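2-polyprenyl-6-methoxyphenol hydroxylase-like FAD-dependent oxidoreductase (Streptomyces sp. NRRL 11266, PDB 6UI5) is an FAD-dependent oxidoreductase of the aromatic-ring hydroxylase family, holding flavin-adenine dinucleotide in a Rossmann-type binding domain. Local coordinates at residues Trp174-Ile186 with Asp215-Pro229. Sequence-based numbering, arbitrary orientation.
Sequences WVIVRGIVGDVAI and DVMRVFSAEFSTEPP. With FAD (flavin-adenine dinucleotide), chain C.
With CG beside its own backbone N (chi1 -45°), Asp183 lays its carboxylate alongside Arg218, whose chain leaves CA with CG opposite the backbone N (chi1 175°) before bending at chi3. The two thus run side by side from a non-hydrogen-bonded residue pair between antiparallel strands 176-185 and 216-225. Arg218 NE meets Asp183 OD1 at 2.9 Å from the syn side, somewhat out of the carboxylate plane; NH2 adds a weak bond to the same oxygen, and the two planes stand 50° apart. This salt bridge shares its sheet face with Val181 and Phe220; both its residues are buried, and the carboxylate would help balance the arginine's charge.

Val181 CG2 touches the edge of the Phe220 ring at CD1, 3.8 Å away. Both residues reach the flavin of FAD: Val181 CG1 lies 3.5 Å from FAD C7M, and Phe220 CE1 approaches that methyl at 3.8 Å, at the ring edge. Farther along, Val177 CG2 sits 3.4 Å from Phe224 CE1, while Val175 CG1 meets that ring at its edge.

Regular pairing is interrupted midway, where Ser221 OG accepts a nearly straight bond from Ile180 N (2.9 Å), a side-chain oxygen taking the place of a backbone carbonyl. Ser221 N still donates to Ile180 O. At Gly182, with its positive phi suited to glycine, regular pairing resumes in the same register: Val219 N bonds to Gly182 O, with only a weak return bond from Gly182 N.

Strand 257-271 pairs with the other side of strand 176-185, and strand 206-211 with strand 216-225, so both belong to the interior of an antiparallel sheet. Helix 238-249 packs against Ile180, Val184 and Val219 through Leu241 and supplies Arg247 to Glu223, whereas the Tyr264 ring of strand 257-271 lies nearly parallel to Phe220's.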
loop_
_atom_site.group_PDB
_atom_site.type_symbol
_atom_site.label_atom_id
_atom_site.label_comp_id
_atom_site.label_asym_id
_atom_site.label_seq_id
_atom_site.Cartn_x
_atom_site.Cartn_y
_atom_site.Cartn_z
ATOM N N TRP A 174 -11.031 -9.005 -10.030
ATOM C CA TRP A 174 -10.910 -8.299 -11.304
ATOM C C TRP A 174 -10.260 -9.156 -12.386
ATOM O O TRP A 174 -10.193 -8.737 -13.546
ATOM C CB TRP A 174 -10.111 -6.999 -11.138
ATOM C CG TRP A 174 -8.666 -7.195 -10.782
ATOM C CD1 TRP A 174 -7.607 -7.279 -11.646
ATOM C CD2 TRP A 174 -8.115 -7.310 -9.454
ATOM N NE1 TRP A 174 -6.430 -7.450 -10.933
ATOM C CE2 TRP A 174 -6.720 -7.471 -9.591
ATOM C CE3 TRP A 174 -8.668 -7.288 -8.169
ATOM C CZ2 TRP A 174 -5.871 -7.613 -8.481
ATOM C CZ3 TRP A 174 -7.822 -7.436 -7.072
ATOM C CH2 TRP A 174 -6.443 -7.612 -7.241
ATOM N N VAL A 175 -9.769 -10.330 -12.024
ATOM C CA VAL A 175 -9.266 -11.287 -12.991
ATOM C C VAL A 175 -9.521 -12.675 -12.424
ATOM O O VAL A 175 -9.556 -12.870 -11.199
ATOM C CB VAL A 175 -7.770 -11.040 -13.296
ATOM C CG1 VAL A 175 -6.929 -11.216 -12.026
ATOM C CG2 VAL A 175 -7.293 -11.969 -14.449
ATOM N N ILE A 176 -9.738 -13.634 -13.320
ATOM C CA ILE A 176 -9.932 -15.028 -12.937
ATOM C C ILE A 176 -8.643 -15.783 -13.237
ATOM O O ILE A 176 -8.270 -15.952 -14.403
ATOM C CB ILE A 176 -11.127 -15.668 -13.658
ATOM C CG1 ILE A 176 -12.410 -14.877 -13.396
ATOM C CG2 ILE A 176 -11.294 -17.081 -13.163
ATOM C CD1 ILE A 176 -12.633 -14.506 -11.908
ATOM N N VAL A 177 -7.958 -16.236 -12.191
ATOM C CA VAL A 177 -6.729 -17.007 -12.361
ATOM C C VAL A 177 -7.074 -18.471 -12.601
ATOM O O VAL A 177 -7.874 -19.068 -11.866
ATOM C CB VAL A 177 -5.816 -16.857 -11.143
ATOM C CG1 VAL A 177 -4.540 -17.674 -11.335
ATOM C CG2 VAL A 177 -5.497 -15.396 -10.922
ATOM N N ARG A 178 -6.431 -19.065 -13.604
ATOM C CA ARG A 178 -6.690 -20.433 -14.038
ATOM C C ARG A 178 -5.373 -21.165 -14.221
ATOM O O ARG A 178 -4.355 -20.570 -14.595
ATOM C CB ARG A 178 -7.430 -20.470 -15.368
ATOM C CG ARG A 178 -6.577 -19.828 -16.447
ATOM C CD ARG A 178 -6.971 -18.407 -16.674
ATOM N NE ARG A 178 -8.248 -18.409 -17.352
ATOM C CZ ARG A 178 -9.208 -17.530 -17.144
ATOM N NH1 ARG A 178 -9.057 -16.547 -16.259
ATOM N NH2 ARG A 178 -10.338 -17.646 -17.824
ATOM N N GLY A 179 -5.407 -22.465 -14.006
ATOM C CA GLY A 179 -4.264 -23.269 -14.365
ATOM C C GLY A 179 -4.557 -24.739 -14.211
ATOM O O GLY A 179 -5.712 -25.161 -14.142
ATOM N N ILE A 180 -3.490 -25.524 -14.168
ATOM C CA ILE A 180 -3.601 -26.906 -13.741
ATOM C C ILE A 180 -2.442 -27.187 -12.803
ATOM O O ILE A 180 -1.467 -26.434 -12.733
ATOM C CB ILE A 180 -3.646 -27.943 -14.909
ATOM C CG1 ILE A 180 -2.281 -28.090 -15.558
ATOM C CG2 ILE A 180 -4.735 -27.597 -15.937
ATOM C CD1 ILE A 180 -1.595 -29.363 -15.182
ATOM N N VAL A 181 -2.576 -28.293 -12.072
ATOM C CA VAL A 181 -1.640 -28.674 -11.027
ATOM C C VAL A 181 -1.722 -30.188 -10.907
ATOM O O VAL A 181 -2.682 -30.805 -11.360
ATOM C CB VAL A 181 -1.981 -27.971 -9.687
ATOM C CG1 VAL A 181 -3.341 -28.432 -9.189
ATOM C CG2 VAL A 181 -0.909 -28.216 -8.622
ATOM N N GLY A 182 -0.695 -30.784 -10.315
ATOM C CA GLY A 182 -0.651 -32.207 -10.064
ATOM C C GLY A 182 0.761 -32.712 -10.277
ATOM O O GLY A 182 1.702 -31.930 -10.382
ATOM N N ASP A 183 0.887 -34.045 -10.348
ATOM C CA ASP A 183 2.174 -34.718 -10.510
ATOM C C ASP A 183 2.203 -35.542 -11.795
ATOM O O ASP A 183 1.444 -36.509 -11.949
ATOM C CB ASP A 183 2.495 -35.602 -9.311
ATOM C CG ASP A 183 2.214 -34.897 -7.971
ATOM O OD1 ASP A 183 3.095 -34.128 -7.530
ATOM O OD2 ASP A 183 1.160 -35.145 -7.342
ATOM N N VAL A 184 3.073 -35.168 -12.706
ATOM C CA VAL A 184 3.399 -35.986 -13.864
ATOM C C VAL A 184 4.522 -36.940 -13.489
ATOM O O VAL A 184 5.377 -36.628 -12.661
ATOM C CB VAL A 184 3.794 -35.110 -15.076
ATOM C CG1 VAL A 184 2.714 -34.094 -15.374
ATOM C CG2 VAL A 184 5.147 -34.437 -14.822
ATOM N N ALA A 185 4.520 -38.125 -14.086
ATOM C CA ALA A 185 5.754 -38.883 -14.161
ATOM C C ALA A 185 6.496 -38.480 -15.419
ATOM O O ALA A 185 5.900 -38.227 -16.466
ATOM C CB ALA A 185 5.528 -40.387 -14.148
ATOM N N ILE A 186 7.810 -38.396 -15.291
ATOM C CA ILE A 186 8.637 -37.738 -16.282
ATOM C C ILE A 186 10.059 -37.902 -15.782
ATOM O O ILE A 186 10.315 -37.812 -14.574
ATOM C CB ILE A 186 8.218 -36.260 -16.469
ATOM C CG1 ILE A 186 8.744 -35.711 -17.783
ATOM C CG2 ILE A 186 8.687 -35.393 -15.324
ATOM C CD1 ILE A 186 8.454 -36.631 -18.874
ATOM N N ASP A 215 11.707 -39.359 -10.770
ATOM C CA ASP A 215 10.782 -39.771 -11.815
ATOM C C ASP A 215 9.452 -39.034 -11.796
ATOM O O ASP A 215 8.756 -39.032 -12.816
ATOM C CB ASP A 215 10.507 -41.283 -11.721
ATOM C CG ASP A 215 11.778 -42.109 -11.763
ATOM O OD1 ASP A 215 12.762 -41.665 -12.391
ATOM O OD2 ASP A 215 11.794 -43.205 -11.166
ATOM N N VAL A 216 9.079 -38.419 -10.682
ATOM C CA VAL A 216 7.834 -37.672 -10.565
ATOM C C VAL A 216 8.169 -36.202 -10.369
ATOM O O VAL A 216 9.136 -35.862 -9.678
ATOM C CB VAL A 216 6.977 -38.210 -9.400
ATOM C CG1 VAL A 216 5.861 -37.209 -8.992
ATOM C CG2 VAL A 216 6.394 -39.587 -9.757
ATOM N N MET A 217 7.371 -35.332 -10.982
ATOM C CA MET A 217 7.475 -33.892 -10.791
ATOM C C MET A 217 6.095 -33.325 -10.510
ATOM O O MET A 217 5.105 -33.741 -11.121
ATOM C CB MET A 217 8.090 -33.213 -12.017
ATOM C CG MET A 217 8.343 -31.743 -11.842
ATOM S SD MET A 217 9.244 -30.985 -13.213
ATOM C CE MET A 217 7.967 -30.729 -14.427
ATOM N N ARG A 218 6.029 -32.396 -9.559
ATOM C CA ARG A 218 4.822 -31.611 -9.340
ATOM C C ARG A 218 4.877 -30.372 -10.217
ATOM O O ARG A 218 5.940 -29.765 -10.389
ATOM C CB ARG A 218 4.663 -31.218 -7.873
ATOM C CG ARG A 218 3.493 -30.298 -7.597
ATOM C CD ARG A 218 3.105 -30.430 -6.157
ATOM N NE ARG A 218 2.644 -31.777 -5.899
ATOM C CZ ARG A 218 2.530 -32.327 -4.699
ATOM N NH1 ARG A 218 2.847 -31.642 -3.594
ATOM N NH2 ARG A 218 2.072 -33.573 -4.613
ATOM N N VAL A 219 3.732 -30.024 -10.805
ATOM C CA VAL A 219 3.662 -28.978 -11.818
ATOM C C VAL A 219 2.516 -28.036 -11.480
ATOM O O VAL A 219 1.433 -28.479 -11.081
ATOM C CB VAL A 219 3.489 -29.569 -13.227
ATOM C CG1 VAL A 219 4.622 -30.522 -13.500
ATOM C CG2 VAL A 219 2.164 -30.312 -13.347
ATOM N N PHE A 220 2.762 -26.736 -11.610
ATOM C CA PHE A 220 1.760 -25.731 -11.288
ATOM C C PHE A 220 1.803 -24.625 -12.325
ATOM O O PHE A 220 2.880 -24.125 -12.661
ATOM C CB PHE A 220 1.982 -25.146 -9.890
ATOM C CG PHE A 220 0.988 -24.100 -9.519
ATOM C CD1 PHE A 220 -0.246 -24.450 -8.984
ATOM C CD2 PHE A 220 1.276 -22.759 -9.719
ATOM C CE1 PHE A 220 -1.178 -23.483 -8.650
ATOM C CE2 PHE A 220 0.361 -21.790 -9.385
ATOM C CZ PHE A 220 -0.872 -22.153 -8.853
ATOM N N SER A 221 0.636 -24.244 -12.823
ATOM C CA SER A 221 0.520 -23.134 -13.755
ATOM C C SER A 221 -0.546 -22.166 -13.262
ATOM O O SER A 221 -1.560 -22.570 -12.687
ATOM C CB SER A 221 0.149 -23.622 -15.161
ATOM O OG SER A 221 -1.139 -24.215 -15.123
ATOM N N ALA A 222 -0.329 -20.886 -13.532
ATOM C CA ALA A 222 -1.236 -19.829 -13.093
ATOM C C ALA A 222 -1.285 -18.761 -14.172
ATOM O O ALA A 222 -0.269 -18.122 -14.466
ATOM C CB ALA A 222 -0.783 -19.224 -11.768
ATOM N N GLU A 223 -2.457 -18.562 -14.761
ATOM C CA GLU A 223 -2.587 -17.732 -15.944
ATOM C C GLU A 223 -3.644 -16.666 -15.707
ATOM O O GLU A 223 -4.689 -16.937 -15.109
ATOM C CB GLU A 223 -2.927 -18.595 -17.177
ATOM C CG GLU A 223 -1.702 -19.294 -17.747
ATOM C CD GLU A 223 -1.993 -20.125 -19.002
ATOM O OE1 GLU A 223 -2.378 -21.314 -18.872
ATOM O OE2 GLU A 223 -1.840 -19.587 -20.126
ATOM N N PHE A 224 -3.358 -15.448 -16.160
ATOM C CA PHE A 224 -4.261 -14.329 -15.966
ATOM C C PHE A 224 -4.948 -14.043 -17.290
ATOM O O PHE A 224 -4.280 -13.842 -18.312
ATOM C CB PHE A 224 -3.518 -13.084 -15.452
ATOM C CG PHE A 224 -2.958 -13.233 -14.059
ATOM C CD1 PHE A 224 -3.729 -12.930 -12.948
ATOM C CD2 PHE A 224 -1.654 -13.657 -13.858
ATOM C CE1 PHE A 224 -3.205 -13.043 -11.666
ATOM C CE2 PHE A 224 -1.133 -13.780 -12.579
ATOM C CZ PHE A 224 -1.908 -13.478 -11.489
ATOM N N SER A 225 -6.280 -14.009 -17.268
ATOM C CA SER A 225 -7.015 -13.594 -18.453
ATOM C C SER A 225 -8.335 -12.960 -18.038
ATOM O O SER A 225 -8.903 -13.298 -16.995
ATOM C CB SER A 225 -7.285 -14.768 -19.408
ATOM O OG SER A 225 -8.282 -14.412 -20.356
ATOM N N THR A 226 -8.824 -12.061 -18.882
ATOM C CA THR A 226 -10.114 -11.393 -18.722
ATOM C C THR A 226 -11.273 -12.127 -19.413
ATOM O O THR A 226 -12.116 -11.457 -20.008
ATOM C CB THR A 226 -9.972 -9.970 -19.257
ATOM O OG1 THR A 226 -11.262 -9.361 -19.397
ATOM C CG2 THR A 226 -9.274 -10.002 -20.615
ATOM N N GLU A 227 -11.370 -13.459 -19.378
ATOM C CA GLU A 227 -12.498 -14.149 -19.994
ATOM C C GLU A 227 -12.501 -15.601 -19.505
ATOM O O GLU A 227 -11.426 -16.140 -19.213
ATOM C CB GLU A 227 -12.420 -14.052 -21.538
ATOM C CG GLU A 227 -13.632 -14.683 -22.223
ATOM C CD GLU A 227 -14.249 -13.915 -23.394
ATOM O OE1 GLU A 227 -14.555 -14.557 -24.410
ATOM O OE2 GLU A 227 -14.482 -12.694 -23.294
ATOM N N PRO A 228 -13.685 -16.250 -19.380
ATOM C CA PRO A 228 -13.789 -17.402 -18.467
ATOM C C PRO A 228 -12.858 -18.545 -18.815
ATOM O O PRO A 228 -12.426 -18.696 -19.972
ATOM C CB PRO A 228 -15.262 -17.835 -18.624
ATOM C CG PRO A 228 -15.979 -16.627 -18.926
ATOM C CD PRO A 228 -15.035 -15.710 -19.645
ATOM N N PRO A 229 -12.549 -19.408 -17.834
ATOM C CA PRO A 229 -11.638 -20.529 -18.073
ATOM C C PRO A 229 -12.198 -21.485 -19.111
ATOM O O PRO A 229 -13.380 -21.822 -19.094
ATOM C CB PRO A 229 -11.538 -21.194 -16.696
ATOM C CG PRO A 229 -11.958 -20.143 -15.725
ATOM C CD PRO A 229 -13.017 -19.381 -16.439
HETATM P PA FAD C . -10.156 -28.979 1.304
HETATM O O1A FAD C . -8.664 -29.191 1.174
HETATM O O2A FAD C . -10.699 -28.547 -0.048
HETATM O O5B FAD C . -10.891 -30.303 1.980
HETATM C C5B FAD C . -12.307 -30.383 2.017
HETATM C C4B FAD C . -12.709 -31.890 2.129
HETATM O O4B FAD C . -13.993 -32.068 2.321
HETATM C C3B FAD C . -12.399 -32.616 0.799
HETATM O O3B FAD C . -11.886 -33.844 1.088
HETATM C C2B FAD C . -13.774 -32.748 0.116
HETATM O O2B FAD C . -13.672 -33.819 -0.909
HETATM C C1B FAD C . -14.524 -33.082 1.132
HETATM N N9A FAD C . -15.940 -32.798 1.008
HETATM C C8A FAD C . -16.508 -31.754 0.365
HETATM N N7A FAD C . -17.843 -31.826 0.554
HETATM C C5A FAD C . -18.093 -32.906 1.333
HETATM C C6A FAD C . -19.268 -33.449 1.838
HETATM N N6A FAD C . -20.700 -33.190 1.800
HETATM N N1A FAD C . -19.237 -34.552 2.591
HETATM C C2A FAD C . -18.057 -35.143 2.880
HETATM N N3A FAD C . -16.902 -34.600 2.397
HETATM C C4A FAD C . -16.919 -33.492 1.625
HETATM N N1 FAD C . -2.061 -24.490 0.080
HETATM C C2 FAD C . -0.724 -24.039 0.566
HETATM O O2 FAD C . -0.493 -23.915 1.724
HETATM N N3 FAD C . 0.340 -23.746 -0.436
HETATM C C4 FAD C . 0.051 -23.909 -1.862
HETATM O O4 FAD C . 0.875 -23.686 -2.682
HETATM C C4X FAD C . -1.314 -24.365 -2.316
HETATM N N5 FAD C . -1.537 -24.499 -3.737
HETATM C C5X FAD C . -2.874 -24.932 -4.216
HETATM C C6 FAD C . -3.081 -25.053 -5.592
HETATM C C7 FAD C . -4.320 -25.464 -6.070
HETATM C C7M FAD C . -4.248 -25.501 -7.590
HETATM C C8 FAD C . -5.373 -25.765 -5.193
HETATM C C8M FAD C . -6.703 -26.214 -5.813
HETATM C C9 FAD C . -5.169 -25.642 -3.807
HETATM C C9A FAD C . -3.917 -25.220 -3.300
HETATM N N10 FAD C . -3.684 -25.071 -1.814
HETATM C C10 FAD C . -2.363 -24.651 -1.352
HETATM C "C1'" FAD C . -4.778 -25.415 -0.883
HETATM C "C2'" FAD C . -5.276 -24.365 0.126
HETATM O "O2'" FAD C . -4.460 -24.287 1.235
HETATM C "C3'" FAD C . -6.625 -24.791 0.702
HETATM O "O3'" FAD C . -7.138 -23.689 1.380
HETATM C "C4'" FAD C . -6.583 -25.945 1.725
HETATM O "O4'" FAD C . -6.049 -27.139 1.226
HETATM C "C5'" FAD C . -8.062 -26.193 2.047
HETATM O "O5'" FAD C . -8.205 -26.913 3.239
HETATM P P FAD C . -9.700 -27.405 3.741
HETATM O O1P FAD C . -9.542 -28.628 4.614
HETATM O O2P FAD C . -10.525 -26.318 4.405
HETATM O O3P FAD C . -10.518 -27.747 2.346
#